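Local coordinates for hemin ABC transporter, periplasmic hemin-binding protein HutB (Vibrio cholerae, PDB 5KHL), which probably binds hemin in the periplasm and delivers it to an ABC transporter for import into the cell, at residues K151-L156 / H182-P187. Numbering follows the deposited sequence.
Sequences KVLFLL and HNPASP
With chi1 of Asn183 at 179°, its CG lies anti to the backbone N, which brings its OD1 close to 151-156; Leu153, whose CG is turned beside its own backbone N (chi1 -72°), sends CD2 to meet it, and the two side chains cross at about a right angle. They join a strand of the mixed sheet in one half of this periplasmic binding protein to a type I beta turn, Asn183 to Ser186, in the loop between helix 171-178 and strand 192-194. The case illustrates how a loop can dock on a sheet strand through a single beta bridge, here Lys151 with His182, and hand the rest of the work to side chains and water. The bridge bond runs from Val152 N to His182 O, 2.9 Å and nearly straight at 167°. The carbonyl of the same residue, Val152 O, receives a CA-H...O contact from Asn183 CA, the next residue of the loop, while CD of Pro184 comes within 3.3 Å of the same oxygen. The proline ring lies between the side chains of Lys151 and Leu153, its CG 3.9 Å from Lys151 CB and its CD packed on Leu153 CD2. That methyl also meets Ala185 CB at 3.7 Å. Strand 164-166 adds Val165, which touches both Leu153 and Ala185. The buried amide of Asn183 is held from both ends: ND2 gives hydrogen bonds to Asp173 and to the carbonyl of Ala166, fixing its rotation, and OD1 takes a weak bond from Ala185 N. The turn itself is closed at Asn183 O, which accepts from both N and OG of Ser186. Beyond the bridge, a water links the two segments, accepting from Phe154 N at 3.0 Å and donating to Asn183 OD1 at 2.7 Å.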
loop_
_atom_site.group_PDB
_atom_site.type_symbol
_atom_site.label_atom_id
_atom_site.label_comp_id
_atom_site.label_asym_id
_atom_site.label_seq_id
_atom_site.Cartn_x
_atom_site.Cartn_y
_atom_site.Cartn_z
ATOM N N LYS A 151 8.592 -19.687 0.441
ATOM C CA LYS A 151 9.356 -18.528 -0.014
ATOM C C LYS A 151 8.556 -17.775 -1.057
ATOM O O LYS A 151 8.023 -18.376 -1.979
ATOM C CB LYS A 151 10.722 -18.953 -0.567
ATOM C CG LYS A 151 11.674 -19.464 0.505
ATOM C CD LYS A 151 12.913 -20.098 -0.091
ATOM C CE LYS A 151 12.653 -21.523 -0.559
ATOM N NZ LYS A 151 13.939 -22.267 -0.791
ATOM N N VAL A 152 8.459 -16.461 -0.879
ATOM C CA VAL A 152 7.628 -15.585 -1.702
ATOM C C VAL A 152 8.398 -14.317 -2.052
ATOM O O VAL A 152 8.955 -13.655 -1.173
ATOM C CB VAL A 152 6.304 -15.185 -0.976
ATOM C CG1 VAL A 152 5.560 -14.060 -1.740
ATOM C CG2 VAL A 152 5.403 -16.398 -0.801
ATOM N N LEU A 153 8.429 -13.977 -3.335
ATOM C CA LEU A 153 9.007 -12.708 -3.756
ATOM C C LEU A 153 7.947 -11.825 -4.363
ATOM O O LEU A 153 7.019 -12.306 -5.023
ATOM C CB LEU A 153 10.126 -12.905 -4.783
ATOM C CG LEU A 153 11.477 -13.487 -4.378
ATOM C CD1 LEU A 153 12.252 -13.803 -5.654
ATOM C CD2 LEU A 153 12.259 -12.542 -3.474
ATOM N N PHE A 154 8.106 -10.524 -4.158
ATOM C CA PHE A 154 7.332 -9.560 -4.900
ATOM C C PHE A 154 8.197 -8.927 -5.988
ATOM O O PHE A 154 9.251 -8.369 -5.703
ATOM C CB PHE A 154 6.765 -8.481 -3.985
ATOM C CG PHE A 154 5.979 -7.436 -4.719
ATOM C CD1 PHE A 154 4.625 -7.581 -4.901
ATOM C CD2 PHE A 154 6.608 -6.323 -5.250
ATOM C CE1 PHE A 154 3.909 -6.616 -5.584
ATOM C CE2 PHE A 154 5.907 -5.366 -5.929
ATOM C CZ PHE A 154 4.557 -5.504 -6.093
ATOM N N LEU A 155 7.733 -9.017 -7.231
ATOM C CA LEU A 155 8.446 -8.438 -8.368
ATOM C C LEU A 155 7.744 -7.194 -8.901
ATOM O O LEU A 155 6.533 -7.185 -9.157
ATOM C CB LEU A 155 8.600 -9.456 -9.503
ATOM C CG LEU A 155 9.426 -10.712 -9.228
ATOM C CD1 LEU A 155 9.450 -11.571 -10.465
ATOM C CD2 LEU A 155 10.841 -10.382 -8.761
ATOM N N LEU A 156 8.522 -6.135 -9.042
ATOM C CA LEU A 156 8.027 -4.887 -9.575
ATOM C C LEU A 156 8.480 -4.858 -11.009
ATOM O O LEU A 156 9.661 -4.635 -11.279
ATOM C CB LEU A 156 8.576 -3.703 -8.786
ATOM C CG LEU A 156 7.806 -2.391 -8.842
ATOM C CD1 LEU A 156 6.439 -2.544 -8.199
ATOM C CD2 LEU A 156 8.595 -1.301 -8.143
ATOM N N HIS A 182 8.736 -16.563 4.013
ATOM C CA HIS A 182 10.035 -15.898 3.916
ATOM C C HIS A 182 10.107 -15.020 2.670
ATOM O O HIS A 182 9.735 -15.448 1.576
ATOM C CB HIS A 182 11.187 -16.906 3.844
ATOM C CG HIS A 182 11.287 -17.819 5.025
ATOM N ND1 HIS A 182 11.585 -17.370 6.291
ATOM C CD2 HIS A 182 11.169 -19.167 5.118
ATOM C CE1 HIS A 182 11.628 -18.400 7.120
ATOM N NE2 HIS A 182 11.383 -19.501 6.433
ATOM N N ASN A 183 10.594 -13.798 2.836
ATOM C CA ASN A 183 10.997 -12.989 1.697
ATOM C C ASN A 183 12.490 -13.142 1.484
ATOM O O ASN A 183 13.262 -12.459 2.137
ATOM C CB ASN A 183 10.659 -11.517 1.903
ATOM C CG ASN A 183 11.102 -10.665 0.737
ATOM O OD1 ASN A 183 11.346 -11.182 -0.358
ATOM N ND2 ASN A 183 11.210 -9.351 0.956
ATOM N N PRO A 184 12.898 -14.022 0.553
ATOM C CA PRO A 184 14.327 -14.331 0.373
ATOM C C PRO A 184 15.167 -13.087 0.080
ATOM O O PRO A 184 16.365 -13.039 0.372
ATOM C CB PRO A 184 14.346 -15.293 -0.825
ATOM C CG PRO A 184 12.920 -15.709 -1.052
ATOM C CD PRO A 184 12.050 -14.617 -0.495
ATOM N N ALA A 185 14.525 -12.072 -0.480
ATOM C CA ALA A 185 15.207 -10.821 -0.779
ATOM C C ALA A 185 15.438 -9.928 0.442
ATOM O O ALA A 185 16.290 -9.045 0.383
ATOM C CB ALA A 185 14.415 -10.044 -1.841
ATOM N N SER A 186 14.687 -10.141 1.529
ATOM C CA SER A 186 14.585 -9.142 2.626
ATOM C C SER A 186 15.831 -8.915 3.484
ATOM O O SER A 186 16.000 -7.831 4.032
ATOM C CB SER A 186 13.404 -9.469 3.567
ATOM O OG SER A 186 13.656 -10.540 4.461
ATOM N N PRO A 187 16.697 -9.922 3.632
ATOM C CA PRO A 187 17.958 -9.547 4.285
ATOM C C PRO A 187 18.850 -8.687 3.376
ATOM O O PRO A 187 19.093 -7.512 3.663
ATOM C CB PRO A 187 18.617 -10.896 4.578
ATOM C CG PRO A 187 17.963 -11.859 3.599
ATOM C CD PRO A 187 16.559 -11.379 3.463
HETATM O O HOH W 1 10.390 -9.659 -2.436
#